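Local coordinates for protein peptide methionine sulfoxide reductase MsrA (Corynebacterium diphtheriae, PDB 4D7L) that reduces methionine (S)-sulfoxide in proteins back to methionine, probably repairing proteins inactivated by oxidation, at residues 56-61 and 116-121; 65-70 and 205-210; 71-76 and 212-217; 148-153 and 226-231. All coordinates share one frame; numbering follows the deposited sequence. Where two conformers were deposited one is given.

Contact 1. Residues 56-61 and 116-121; sequences TLRGQP and IVEVVY. With PGE (triethylene glycol), chain G.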
loop_
_atom_site.group_PDB
_atom_site.type_symbol
_atom_site.label_atom_id
_atom_site.label_comp_id
_atom_site.label_asym_id
_atom_site.label_seq_id
_atom_site.Cartn_x
_atom_site.Cartn_y
_atom_site.Cartn_z
ATOM N N THR A 56 13.526 4.529 -12.457
ATOM C CA THR A 56 12.673 5.695 -12.714
ATOM C C THR A 56 12.401 6.543 -11.472
ATOM O O THR A 56 12.691 6.124 -10.342
ATOM C CB THR A 56 11.321 5.241 -13.310
ATOM O OG1 THR A 56 10.772 4.207 -12.483
ATOM C CG2 THR A 56 11.532 4.683 -14.725
ATOM N N LEU A 57 11.840 7.737 -11.683
ATOM C CA LEU A 57 11.218 8.506 -10.588
ATOM C C LEU A 57 9.778 8.796 -10.949
ATOM O O LEU A 57 9.410 8.566 -12.077
ATOM C CB LEU A 57 11.955 9.815 -10.335
ATOM C CG LEU A 57 13.331 9.705 -9.694
ATOM C CD1 LEU A 57 14.079 11.033 -9.818
ATOM C CD2 LEU A 57 13.188 9.262 -8.235
ATOM N N ARG A 58 8.956 9.314 -10.036
ATOM C CA ARG A 58 7.545 9.531 -10.383
ATOM C C ARG A 58 7.424 10.706 -11.352
ATOM O O ARG A 58 8.379 11.452 -11.557
ATOM C CB ARG A 58 6.687 9.785 -9.133
ATOM C CG ARG A 58 6.760 11.221 -8.573
ATOM C CD ARG A 58 5.810 11.418 -7.397
ATOM N NE ARG A 58 5.963 10.373 -6.377
ATOM C CZ ARG A 58 6.753 10.478 -5.314
ATOM N NH1 ARG A 58 7.445 11.596 -5.110
ATOM N NH2 ARG A 58 6.835 9.479 -4.445
ATOM N N GLY A 59 6.272 10.835 -11.998
ATOM C CA GLY A 59 5.994 12.014 -12.802
ATOM C C GLY A 59 6.221 11.941 -14.298
ATOM O O GLY A 59 6.370 12.973 -14.945
ATOM N N GLN A 60 6.153 10.742 -14.868
ATOM C CA GLN A 60 6.329 10.591 -16.307
ATOM C C GLN A 60 5.014 10.959 -16.939
ATOM O O GLN A 60 3.965 10.513 -16.477
ATOM C CB GLN A 60 6.703 9.166 -16.721
ATOM C CG GLN A 60 6.545 8.899 -18.230
ATOM C CD GLN A 60 6.553 7.410 -18.610
ATOM O OE1 GLN A 60 7.417 6.647 -18.162
ATOM N NE2 GLN A 60 5.587 6.993 -19.421
ATOM N N PRO A 61 5.060 11.829 -17.957
ATOM C CA PRO A 61 3.859 12.258 -18.674
ATOM C C PRO A 61 3.112 11.042 -19.187
ATOM O O PRO A 61 3.757 10.059 -19.525
ATOM C CB PRO A 61 4.418 13.075 -19.843
ATOM C CG PRO A 61 5.741 13.537 -19.372
ATOM C CD PRO A 61 6.281 12.425 -18.525
ATOM N N ILE A 116 1.405 1.560 2.344
ATOM C CA ILE A 116 0.931 1.789 0.980
ATOM C C ILE A 116 2.041 1.657 -0.034
ATOM O O ILE A 116 3.165 2.114 0.208
ATOM C CB ILE A 116 0.316 3.206 0.847
ATOM C CG1 ILE A 116 -1.001 3.276 1.631
ATOM C CG2 ILE A 116 0.123 3.625 -0.637
ATOM C CD1 ILE A 116 -2.135 2.419 1.009
ATOM N N VAL A 117 1.709 1.048 -1.172
ATOM C CA VAL A 117 2.537 1.090 -2.361
ATOM C C VAL A 117 1.965 2.102 -3.338
ATOM O O VAL A 117 0.795 2.002 -3.728
ATOM C CB VAL A 117 2.606 -0.273 -3.076
ATOM C CG1 VAL A 117 3.541 -0.191 -4.322
ATOM C CG2 VAL A 117 3.083 -1.365 -2.130
ATOM N N GLU A 118 2.780 3.093 -3.681
ATOM C CA GLU A 118 2.488 4.014 -4.769
ATOM C C GLU A 118 2.801 3.279 -6.074
ATOM O O GLU A 118 3.933 2.867 -6.286
ATOM C CB GLU A 118 3.344 5.272 -4.650
ATOM C CG GLU A 118 3.234 6.214 -5.871
ATOM C CD GLU A 118 4.247 7.346 -5.851
ATOM O OE1 GLU A 118 5.341 7.191 -5.250
ATOM O OE2 GLU A 118 3.952 8.399 -6.454
ATOM N N VAL A 119 1.793 3.076 -6.913
ATOM C CA VAL A 119 1.972 2.369 -8.174
ATOM C C VAL A 119 1.728 3.329 -9.338
ATOM O O VAL A 119 0.605 3.782 -9.565
ATOM C CB VAL A 119 1.017 1.179 -8.282
ATOM C CG1 VAL A 119 1.269 0.409 -9.582
ATOM C CG2 VAL A 119 1.192 0.274 -7.088
ATOM N N VAL A 120 2.787 3.657 -10.050
ATOM C CA VAL A 120 2.658 4.513 -11.211
ATOM C C VAL A 120 2.684 3.649 -12.459
ATOM O O VAL A 120 3.617 2.881 -12.651
ATOM C CB VAL A 120 3.782 5.536 -11.273
ATOM C CG1 VAL A 120 3.597 6.446 -12.474
ATOM C CG2 VAL A 120 3.813 6.351 -9.969
ATOM N N TYR A 121 1.682 3.782 -13.325
ATOM C CA TYR A 121 1.582 2.837 -14.438
ATOM C C TYR A 121 1.238 3.512 -15.755
ATOM O O TYR A 121 0.693 4.610 -15.786
ATOM C CB TYR A 121 0.543 1.747 -14.119
ATOM C CG TYR A 121 -0.864 2.288 -13.948
ATOM C CD1 TYR A 121 -1.271 2.844 -12.736
ATOM C CD2 TYR A 121 -1.779 2.253 -14.996
ATOM C CE1 TYR A 121 -2.550 3.344 -12.568
ATOM C CE2 TYR A 121 -3.063 2.762 -14.840
ATOM C CZ TYR A 121 -3.441 3.298 -13.624
ATOM O OH TYR A 121 -4.708 3.810 -13.477
HETATM C C1 PGE G . 8.201 6.360 -15.107
HETATM O O1 PGE G . 8.865 6.701 -16.307
HETATM C C2 PGE G . 8.205 7.627 -14.304
HETATM O O2 PGE G . 6.985 7.944 -13.655
#

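Contact 2. Residues 65-70 and 205-210; sequences TIYIGI and GEYYMA. With PGE (triethylene glycol), chain K.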
loop_
_atom_site.group_PDB
_atom_site.type_symbol
_atom_site.label_atom_id
_atom_site.label_comp_id
_atom_site.label_asym_id
_atom_site.label_seq_id
_atom_site.Cartn_x
_atom_site.Cartn_y
_atom_site.Cartn_z
ATOM N N THR A 65 -1.611 7.017 -11.469
ATOM C CA THR A 65 -1.160 6.521 -10.170
ATOM C C THR A 65 -2.316 5.894 -9.399
ATOM O O THR A 65 -3.433 6.433 -9.394
ATOM C CB THR A 65 -0.553 7.650 -9.314
ATOM O OG1 THR A 65 0.528 8.265 -10.022
ATOM C CG2 THR A 65 -0.035 7.087 -7.972
ATOM N N ILE A 66 -2.055 4.740 -8.783
ATOM C CA ILE A 66 -2.970 4.162 -7.800
ATOM C C ILE A 66 -2.181 3.796 -6.537
ATOM O O ILE A 66 -1.004 3.423 -6.607
ATOM C CB ILE A 66 -3.726 2.932 -8.380
ATOM C CG1 ILE A 66 -4.831 2.439 -7.428
ATOM C CG2 ILE A 66 -2.745 1.809 -8.818
ATOM C CD1 ILE A 66 -5.610 1.216 -8.001
ATOM N N TYR A 67 -2.820 3.942 -5.379
ATOM C CA TYR A 67 -2.183 3.668 -4.098
ATOM C C TYR A 67 -2.787 2.418 -3.484
ATOM O O TYR A 67 -3.995 2.347 -3.274
ATOM C CB TYR A 67 -2.351 4.861 -3.139
ATOM C CG TYR A 67 -1.699 6.114 -3.658
ATOM C CD1 TYR A 67 -2.401 6.984 -4.482
ATOM C CD2 TYR A 67 -0.365 6.407 -3.366
ATOM C CE1 TYR A 67 -1.810 8.139 -4.988
ATOM C CE2 TYR A 67 0.236 7.566 -3.867
ATOM C CZ TYR A 67 -0.499 8.423 -4.676
ATOM O OH TYR A 67 0.074 9.555 -5.180
ATOM N N ILE A 68 -1.945 1.436 -3.187
ATOM C CA ILE A 68 -2.433 0.116 -2.805
ATOM C C ILE A 68 -1.945 -0.300 -1.440
ATOM O O ILE A 68 -0.731 -0.262 -1.171
ATOM C CB ILE A 68 -1.967 -0.945 -3.831
ATOM C CG1 ILE A 68 -2.486 -0.589 -5.225
ATOM C CG2 ILE A 68 -2.410 -2.360 -3.412
ATOM C CD1 ILE A 68 -3.974 -0.592 -5.306
ATOM N N GLY A 69 -2.871 -0.727 -0.589
ATOM C CA GLY A 69 -2.489 -1.282 0.700
ATOM C C GLY A 69 -2.938 -2.727 0.827
ATOM O O GLY A 69 -4.139 -3.013 0.824
ATOM N N ILE A 70 -1.989 -3.656 0.910
ATOM C CA ILE A 70 -2.374 -5.062 1.037
ATOM C C ILE A 70 -1.548 -5.754 2.103
ATOM O O ILE A 70 -1.395 -6.971 2.076
ATOM C CB ILE A 70 -2.213 -5.827 -0.309
ATOM C CG1 ILE A 70 -0.773 -5.704 -0.820
ATOM C CG2 ILE A 70 -3.164 -5.282 -1.353
ATOM C CD1 ILE A 70 -0.447 -6.634 -2.008
ATOM N N GLY A 205 -4.831 13.610 3.587
ATOM C CA GLY A 205 -5.007 14.050 2.209
ATOM C C GLY A 205 -3.803 13.847 1.293
ATOM O O GLY A 205 -3.820 14.296 0.145
ATOM N N GLU A 206 -2.785 13.133 1.767
ATOM C CA GLU A 206 -1.501 13.012 1.043
ATOM C C GLU A 206 -0.898 11.668 1.297
ATOM O O GLU A 206 -1.232 11.003 2.282
ATOM C CB GLU A 206 -0.460 14.062 1.501
ATOM C CG GLU A 206 -0.859 15.495 1.378
ATOM C CD GLU A 206 0.228 16.420 1.896
ATOM O OE1 GLU A 206 1.419 16.060 1.795
ATOM O OE2 GLU A 206 -0.110 17.497 2.427
ATOM N N TYR A 207 0.040 11.302 0.431
ATOM C CA TYR A 207 0.869 10.119 0.616
ATOM C C TYR A 207 2.265 10.556 1.036
ATOM O O TYR A 207 2.796 11.527 0.496
ATOM C CB TYR A 207 0.919 9.316 -0.692
ATOM C CG TYR A 207 2.013 8.283 -0.818
ATOM C CD1 TYR A 207 1.881 7.036 -0.209
ATOM C CD2 TYR A 207 3.146 8.520 -1.623
ATOM C CE1 TYR A 207 2.861 6.051 -0.350
ATOM C CE2 TYR A 207 4.147 7.529 -1.768
ATOM C CZ TYR A 207 3.982 6.308 -1.141
ATOM O OH TYR A 207 4.938 5.328 -1.289
ATOM N N TYR A 208 2.855 9.833 1.987
ATOM C CA TYR A 208 4.174 10.178 2.517
ATOM C C TYR A 208 5.142 9.039 2.280
ATOM O O TYR A 208 4.882 7.919 2.711
ATOM C CB TYR A 208 4.089 10.468 4.033
ATOM C CG TYR A 208 3.109 11.561 4.366
ATOM C CD1 TYR A 208 3.427 12.903 4.107
ATOM C CD2 TYR A 208 1.867 11.264 4.933
ATOM C CE1 TYR A 208 2.537 13.934 4.416
ATOM C CE2 TYR A 208 0.964 12.295 5.235
ATOM C CZ TYR A 208 1.306 13.614 4.979
ATOM O OH TYR A 208 0.417 14.626 5.300
ATOM N N MET A 209 6.249 9.313 1.601
ATOM C CA MET A 209 7.220 8.255 1.342
ATOM C C MET A 209 7.917 7.813 2.604
ATOM O O MET A 209 8.283 8.646 3.426
ATOM C CB MET A 209 8.282 8.708 0.336
ATOM C CG MET A 209 7.792 8.982 -1.057
ATOM S SD MET A 209 9.219 9.319 -2.138
ATOM C CE MET A 209 9.889 7.692 -2.405
ATOM N N ALA A 210 8.149 6.502 2.722
ATOM C CA ALA A 210 8.973 5.952 3.788
ATOM C C ALA A 210 10.454 6.265 3.537
ATOM O O ALA A 210 10.824 6.649 2.428
ATOM C CB ALA A 210 8.749 4.435 3.894
HETATM C C1 PGE K . -0.323 10.973 -12.071
HETATM O O1 PGE K . 0.468 9.836 -12.373
HETATM C C2 PGE K . -1.501 10.546 -11.214
HETATM O O2 PGE K . -2.071 11.654 -10.546
#

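Contact 3. Residues 71-76 and 212-217; sequences GCYWGA and DEHQQY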
loop_
_atom_site.group_PDB
_atom_site.type_symbol
_atom_site.label_atom_id
_atom_site.label_comp_id
_atom_site.label_asym_id
_atom_site.label_seq_id
_atom_site.Cartn_x
_atom_site.Cartn_y
_atom_site.Cartn_z
ATOM N N GLY A 71 -1.038 -4.985 3.058
ATOM C CA GLY A 71 -0.221 -5.557 4.115
ATOM C C GLY A 71 1.232 -5.131 3.986
ATOM O O GLY A 71 1.502 -4.049 3.473
ATOM N N CYS A 72 2.156 -5.968 4.463
ATOM C CA CYS A 72 3.589 -5.634 4.452
ATOM C C CYS A 72 4.003 -5.039 3.115
ATOM O O CYS A 72 3.956 -5.716 2.079
ATOM C CB CYS A 72 4.433 -6.873 4.744
ATOM S SG CYS A 72 6.215 -6.593 4.466
ATOM N N TYR A 73 4.352 -3.748 3.111
ATOM C CA TYR A 73 4.609 -3.135 1.801
ATOM C C TYR A 73 5.888 -3.616 1.072
ATOM O O TYR A 73 6.055 -3.327 -0.100
ATOM C CB TYR A 73 4.574 -1.596 1.813
ATOM C CG TYR A 73 5.395 -0.830 2.832
ATOM C CD1 TYR A 73 6.693 -1.216 3.148
ATOM C CD2 TYR A 73 4.976 0.437 3.236
ATOM C CE1 TYR A 73 7.474 -0.461 4.015
ATOM C CE2 TYR A 73 5.754 1.220 4.071
ATOM C CZ TYR A 73 7.007 0.768 4.454
ATOM O OH TYR A 73 7.793 1.558 5.273
ATOM N N TRP A 74 6.828 -4.280 1.749
ATOM C CA TRP A 74 8.017 -4.757 1.044
ATOM C C TRP A 74 7.628 -5.764 -0.037
ATOM O O TRP A 74 8.062 -5.664 -1.180
ATOM C CB TRP A 74 8.990 -5.434 1.992
ATOM C CG TRP A 74 9.581 -4.557 3.039
ATOM C CD1 TRP A 74 9.668 -3.185 3.049
ATOM C CD2 TRP A 74 10.163 -5.015 4.250
ATOM N NE1 TRP A 74 10.294 -2.765 4.216
ATOM C CE2 TRP A 74 10.607 -3.878 4.965
ATOM C CE3 TRP A 74 10.367 -6.290 4.802
ATOM C CZ2 TRP A 74 11.249 -3.981 6.195
ATOM C CZ3 TRP A 74 11.005 -6.394 6.037
ATOM C CH2 TRP A 74 11.437 -5.246 6.718
ATOM N N GLY A 75 6.812 -6.739 0.345
ATOM C CA GLY A 75 6.385 -7.769 -0.588
ATOM C C GLY A 75 5.443 -7.184 -1.613
ATOM O O GLY A 75 5.472 -7.546 -2.781
ATOM N N ALA A 76 4.582 -6.283 -1.160
ATOM C CA ALA A 76 3.641 -5.650 -2.055
ATOM C C ALA A 76 4.360 -4.811 -3.104
ATOM O O ALA A 76 3.957 -4.802 -4.257
ATOM C CB ALA A 76 2.659 -4.785 -1.255
ATOM N N ASP A 212 14.460 5.994 2.784
ATOM C CA ASP A 212 15.148 5.391 1.634
ATOM C C ASP A 212 15.397 3.875 1.750
ATOM O O ASP A 212 15.292 3.122 0.767
ATOM C CB ASP A 212 16.485 6.118 1.428
ATOM C CG ASP A 212 17.277 5.571 0.245
ATOM O OD1 ASP A 212 16.819 5.725 -0.913
ATOM O OD2 ASP A 212 18.353 4.987 0.483
ATOM N N GLU A 213 15.720 3.427 2.957
ATOM C CA GLU A 213 16.010 2.020 3.213
ATOM C C GLU A 213 14.848 1.108 2.844
ATOM O O GLU A 213 15.064 -0.052 2.472
ATOM C CB GLU A 213 16.373 1.804 4.701
ATOM C CG GLU A 213 17.724 2.382 5.091
ATOM C CD GLU A 213 17.736 3.918 5.271
ATOM O OE1 GLU A 213 16.660 4.565 5.317
ATOM O OE2 GLU A 213 18.851 4.484 5.358
ATOM N N HIS A 214 13.617 1.606 2.976
ATOM C CA HIS A 214 12.428 0.798 2.645
ATOM C C HIS A 214 12.155 0.682 1.143
ATOM O O HIS A 214 11.469 -0.247 0.702
ATOM C CB HIS A 214 11.172 1.386 3.328
ATOM C CG HIS A 214 11.192 1.241 4.818
ATOM N ND1 HIS A 214 10.722 0.115 5.458
ATOM C CD2 HIS A 214 11.666 2.058 5.787
ATOM C CE1 HIS A 214 10.903 0.242 6.761
ATOM N NE2 HIS A 214 11.453 1.423 6.991
ATOM N N GLN A 215 12.645 1.640 0.369
ATOM C CA GLN A 215 12.361 1.676 -1.066
ATOM C C GLN A 215 13.060 0.523 -1.746
ATOM O O GLN A 215 14.270 0.421 -1.675
ATOM C CB GLN A 215 12.807 3.018 -1.665
ATOM C CG GLN A 215 12.238 4.229 -0.901
ATOM C CD GLN A 215 10.699 4.260 -0.910
ATOM O OE1 GLN A 215 10.077 3.811 -1.870
ATOM N NE2 GLN A 215 10.088 4.825 0.144
ATOM N N GLN A 216 12.286 -0.355 -2.374
ATOM C CA GLN A 216 12.815 -1.580 -2.989
ATOM C C GLN A 216 13.657 -2.390 -2.013
ATOM O O GLN A 216 14.683 -2.962 -2.380
ATOM C CB GLN A 216 13.632 -1.249 -4.245
ATOM C CG GLN A 216 12.824 -0.536 -5.336
ATOM C CD GLN A 216 12.879 0.975 -5.200
ATOM O OE1 GLN A 216 13.955 1.567 -5.263
ATOM N NE2 GLN A 216 11.723 1.603 -5.010
ATOM N N TYR A 217 13.209 -2.442 -0.764
ATOM C CA TYR A 217 13.935 -3.147 0.287
ATOM C C TYR A 217 14.362 -4.569 -0.100
ATOM O O TYR A 217 15.505 -4.976 0.130
ATOM C CB TYR A 217 13.066 -3.212 1.555
ATOM C CG TYR A 217 13.713 -3.976 2.679
ATOM C CD1 TYR A 217 14.733 -3.413 3.429
ATOM C CD2 TYR A 217 13.286 -5.274 3.010
ATOM C CE1 TYR A 217 15.331 -4.121 4.473
ATOM C CE2 TYR A 217 13.880 -5.985 4.051
ATOM C CZ TYR A 217 14.900 -5.402 4.777
ATOM O OH TYR A 217 15.491 -6.104 5.808
#

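Contact 4. Residues 148-153 and 226-231; sequences GNDTGT and CPHHST. With PGE (triethylene glycol), chain M; SO4 (sulfate ion), chain E.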
loop_
_atom_site.group_PDB
_atom_site.type_symbol
_atom_site.label_atom_id
_atom_site.label_comp_id
_atom_site.label_asym_id
_atom_site.label_seq_id
_atom_site.Cartn_x
_atom_site.Cartn_y
_atom_site.Cartn_z
ATOM N N GLY A 148 -2.721 -11.568 7.570
ATOM C CA GLY A 148 -2.004 -12.753 8.006
ATOM C C GLY A 148 -1.535 -12.605 9.442
ATOM O O GLY A 148 -2.322 -12.270 10.322
ATOM N N ASN A 149 -0.238 -12.790 9.681
ATOM C CA ASN A 149 0.281 -12.674 11.040
ATOM C C ASN A 149 0.737 -11.252 11.347
ATOM O O ASN A 149 1.332 -11.007 12.388
ATOM C CB ASN A 149 1.437 -13.664 11.292
ATOM C CG ASN A 149 0.962 -15.110 11.378
ATOM O OD1 ASN A 149 1.395 -15.957 10.612
ATOM N ND2 ASN A 149 0.050 -15.381 12.294
ATOM N N ASP A 150 0.488 -10.322 10.431
ATOM C CA ASP A 150 0.759 -8.903 10.719
ATOM C C ASP A 150 -0.475 -8.209 11.301
ATOM O O ASP A 150 -1.424 -7.891 10.568
ATOM C CB ASP A 150 1.196 -8.160 9.461
ATOM C CG ASP A 150 2.586 -8.582 8.976
ATOM O OD1 ASP A 150 3.512 -8.714 9.802
ATOM O OD2 ASP A 150 2.743 -8.780 7.759
ATOM N N THR A 151 -0.461 -7.970 12.607
ATOM C CA THR A 151 -1.591 -7.320 13.269
ATOM C C THR A 151 -1.338 -5.820 13.421
ATOM O O THR A 151 -0.251 -5.423 13.810
ATOM C CB THR A 151 -1.842 -7.939 14.670
ATOM O OG1 THR A 151 -2.178 -9.320 14.522
ATOM C CG2 THR A 151 -2.979 -7.244 15.350
ATOM N N GLY A 152 -2.337 -4.993 13.127
ATOM C CA GLY A 152 -2.204 -3.556 13.314
ATOM C C GLY A 152 -3.006 -2.817 12.269
ATOM O O GLY A 152 -3.194 -3.305 11.148
ATOM N N THR A 153 -3.473 -1.623 12.605
ATOM C CA THR A 153 -4.197 -0.832 11.616
ATOM C C THR A 153 -3.334 -0.465 10.420
ATOM O O THR A 153 -3.860 -0.146 9.353
ATOM C CB THR A 153 -4.728 0.464 12.241
ATOM O OG1 THR A 153 -3.617 1.187 12.789
ATOM C CG2 THR A 153 -5.732 0.115 13.352
ATOM N N CYS A 226 9.556 -10.391 4.283
ATOM C CA CYS A 226 8.458 -9.910 5.106
ATOM C C CYS A 226 8.346 -10.781 6.356
ATOM O O CYS A 226 8.405 -12.010 6.256
ATOM C CB CYS A 226 7.150 -9.930 4.309
ATOM S SG CYS A 226 7.310 -9.284 2.612
ATOM N N PRO A 227 8.209 -10.152 7.532
ATOM C CA PRO A 227 8.175 -10.936 8.769
ATOM C C PRO A 227 7.079 -11.988 8.793
ATOM O O PRO A 227 6.007 -11.801 8.185
ATOM C CB PRO A 227 7.934 -9.875 9.838
ATOM C CG PRO A 227 8.581 -8.618 9.237
ATOM C CD PRO A 227 8.238 -8.698 7.795
ATOM N N HIS A 228 7.357 -13.053 9.534
ATOM C CA HIS A 228 6.476 -14.209 9.732
ATOM C C HIS A 228 6.498 -15.129 8.518
ATOM O O HIS A 228 5.597 -15.950 8.358
ATOM C CB HIS A 228 5.024 -13.785 10.031
ATOM C CG HIS A 228 4.905 -12.741 11.095
ATOM N ND1 HIS A 228 5.186 -12.998 12.419
ATOM C CD2 HIS A 228 4.582 -11.425 11.027
ATOM C CE1 HIS A 228 5.012 -11.895 13.126
ATOM N NE2 HIS A 228 4.649 -10.926 12.306
ATOM N N HIS A 229 7.506 -14.985 7.660
ATOM C CA HIS A 229 7.627 -15.875 6.505
ATOM C C HIS A 229 8.907 -16.701 6.511
ATOM O O HIS A 229 9.282 -17.261 5.485
ATOM C CB HIS A 229 7.523 -15.070 5.211
ATOM C CG HIS A 229 6.171 -14.464 5.005
ATOM N ND1 HIS A 229 5.128 -15.148 4.415
ATOM C CD2 HIS A 229 5.677 -13.250 5.351
ATOM C CE1 HIS A 229 4.057 -14.374 4.387
ATOM N NE2 HIS A 229 4.363 -13.217 4.948
ATOM N N SER A 230 9.581 -16.790 7.652
ATOM C CA SER A 230 10.749 -17.684 7.730
ATOM C C SER A 230 10.334 -19.122 7.471
ATOM O O SER A 230 9.175 -19.472 7.645
ATOM C CB SER A 230 11.419 -17.605 9.095
ATOM O OG SER A 230 10.546 -18.047 10.113
ATOM N N THR A 231 11.290 -19.956 7.065
ATOM C CA THR A 231 11.015 -21.349 6.757
ATOM C C THR A 231 11.709 -22.278 7.737
ATOM O O THR A 231 12.495 -21.827 8.581
ATOM C CB THR A 231 11.467 -21.704 5.320
ATOM O OG1 THR A 231 12.889 -21.855 5.303
ATOM C CG2 THR A 231 11.082 -20.591 4.341
HETATM C C1 PGE M . 3.252 -7.093 13.069
HETATM O O1 PGE M . 3.849 -8.179 12.377
HETATM C C2 PGE M . 2.680 -7.529 14.407
HETATM O O2 PGE M . 1.763 -8.608 14.253
HETATM S S SO4 E . 10.304 -14.664 11.260
HETATM O O1 SO4 E . 9.440 -15.607 10.567
HETATM O O2 SO4 E . 11.705 -14.986 10.998
HETATM O O3 SO4 E . 10.062 -14.741 12.695
HETATM O O4 SO4 E . 10.010 -13.314 10.786
HETATM O O HOH W 1 2.940 -15.629 7.996
HETATM O O HOH W 2 4.825 -9.790 6.770
#

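Contact 1. Residues 56-61 and 116-121
A bend at its third torsion (chi3 51°) turns the guanidinium of Arg58 edge-on to the carboxylate of Glu118. Glu118 reaches out straight: CG stands anti to the backbone N (chi1 172°) and the chain beyond it is extended. The two side chains cross at about a right angle. They meet as a two-armed, side-on salt bridge. Arg58 NE donates to Glu118 OE2 at 2.8 Å, using the syn lone pair of that oxygen. Arg58 NH2 donates to Glu118 OE1, also at 2.8 Å, and this bond is nearly straight. The guanidinium and carboxylate planes lie 27° apart, so the groups are close to coplanar. Two bonds fix the rotation of both ends. Ser90 OG holds Glu118 OE1 as well, and Tyr67, Tyr88 and Tyr207 pack around the buried glutamate. Arg58 probably offsets its charge there. Farther along, the loop is less close to the strand. Val120 points its CB toward the loop, but its CG2 stays 4.6 Å from Arg58 CB. A triethylene glycol, probably from crystallisation, lies beside Val120 CG1, with its O2 3.9 Å away. Glycol O2 accepts a bond from Gln60 N at 3.2 Å. The salt bridge ties the loop before strand 64-69 to strand 114-121, which lies between strands 64-69 and 86-94 in the mixed sheet of the alpha/beta MsrA fold.

Contact 2. Residues 65-70 and 205-210
Tyr67 and Tyr207 make the whole contact, on one face of the mixed sheet of the MsrA alpha/beta fold. Tyr67 belongs to strand 64-69, inside the sheet. Tyr207 is in the segment that carries the short strand 208-209, at the edge of the sheet. These strands are not neighbours, so the two rings meet above strand 114-121, where Ile116 touches both. The tight part is small. One corner of the Tyr67 ring lies over a face of the Tyr207 ring, near its CB end. There Tyr67 CE2 is 3.6 Å from Tyr207 CG and 3.7 Å from Tyr207 CB. Tyr67 CD2 is 3.8 Å above the plane of the Tyr207 ring, displaced toward the rim. The planes are inclined at 47° and the centroids are 5.2 Å apart, so the rings meet obliquely. A chi1 of 164° turns the Tyr207 ring away from its own backbone N and under this corner. Its hydroxyl bonds to Ser90 OG, which helps to fix the ring. Leu199 packs against Tyr67. The rest is loose. Both tyrosines remain partly exposed. At the other end, the partly exposed Thr65 meets a triethylene glycol, probably from crystallisation: Thr65 OG1 and glycol O1 share a hydrogen bond of 2.8 Å.

Contact 3. Residues 71-76 and 212-217
The backbones are nearest at Trp74 and Tyr217, with CA atoms 6.2 Å apart, where the first turn of helix 73-81 faces a type II beta turn, His214 to Tyr217, that leads into helix 217-220. Cys72 and Gln216 are the N-cap residues of these helices. The turn is closed by Tyr217 N donating to His214 O. Trp74 and Tyr217 carry most of the contact as a face-to-face stack. The six-membered ring of Trp74 and the Tyr217 ring have centroids 3.9 Å apart and planes inclined at 24°. Tyr217 CD2 comes to 3.4 Å from Trp74 CD2. Tyr217 CB adds a CH-pi contact over the five-membered ring, 3.9 Å from its centroid. A chi1 of 178° swings the Tyr217 ring out beside its own carbonyl carbon and over one face of the indole. Its hydroxyl bonds to Asn221 ND2. Residues 71-75 read GCYWG, a form of the GCFWG signature of MsrA enzymes, and Cys72 is the predicted active-site cysteine. A disulfide with Cys226 is seen in this crystal, but both cysteines have two conformers, and in one Cys72 SG and Cys226 SG are 3.4 Å apart. A cacodylate ion, probably from crystallisation, lies close to the Trp74 side chain. The edge of the indole is held too. Trp74 NE1 donates to His214 ND1 at 3.2 Å, at a near-straight angle of 167°, with the acceptor close to the indole plane. Tyr73 brings its OH over one face of the His214 imidazole, 3.4 Å from His214 CG.

Contact 4. Residues 148-153 and 226-231
Asp150 and His228 grip one oxygen of a triethylene glycol. Glycol O1 donates to Asp150 OD1 at 2.7 Å and accepts from His228 NE2 at 2.9 Å. The imidazole is met edge-on here: His228 CD2 also comes to 3.2 Å from Asp150 OD1, which lies in the ring plane. Asn149 packs over one face of the same ring. Its CB makes a CH-pi contact, 3.9 Å from the His228 centroid and 22° off the ring normal. His228 CG lies opposite its own carbonyl carbon (chi1 -49°), which lays the ring against Asn149 CB. The contact joins short strand 150-151 to the C-terminal loop carrying Cys226, the disulfide partner of Cys72, the predicted active-site cysteine. The side chains of Asp150 and Cys72 have their nearest atoms about 4 Å apart. Two waters span the gap between the segments. One donates to Asp150 OD2 and, at 2.7 Å, to Pro227 O. The other donates to Asn149 OD1 at 3.1 Å and to His228 O. The residues are mostly exposed, and both the glycol and a nearby sulfate probably come from crystallisation. The sulfate takes bonds from His228 N, Ser230 N and Tyr225 OH. Ser230 OG donates to sulfate O1 at 2.7 Å.

How the contacts relate
From the N terminus, contacts 1, 2 and 3 open at 56-61, 65-70 and 71-76. Contact 1 closes at 116-121, joining the loop before strand 64-69 to strand 114-121. Contact 4 opens at 148-153. Contact 2 closes at 205-210, from strand 64-69 to the edge of the sheet; contact 3 at 212-217, from helix 73-81 to the turn before helix 217-220; contact 4 at 226-231, from strand 150-151 to the C-terminal loop. None nests. Every pair crosses except 1 and 4, which are in series. Contacts 1 and 2 share the sheet, Val117 N and Val119 N donating to Ile68 O and Ile66 O. Contacts 2 and 3 touch at Ala210. Contacts 3 and 4 meet at the disulfide cysteines.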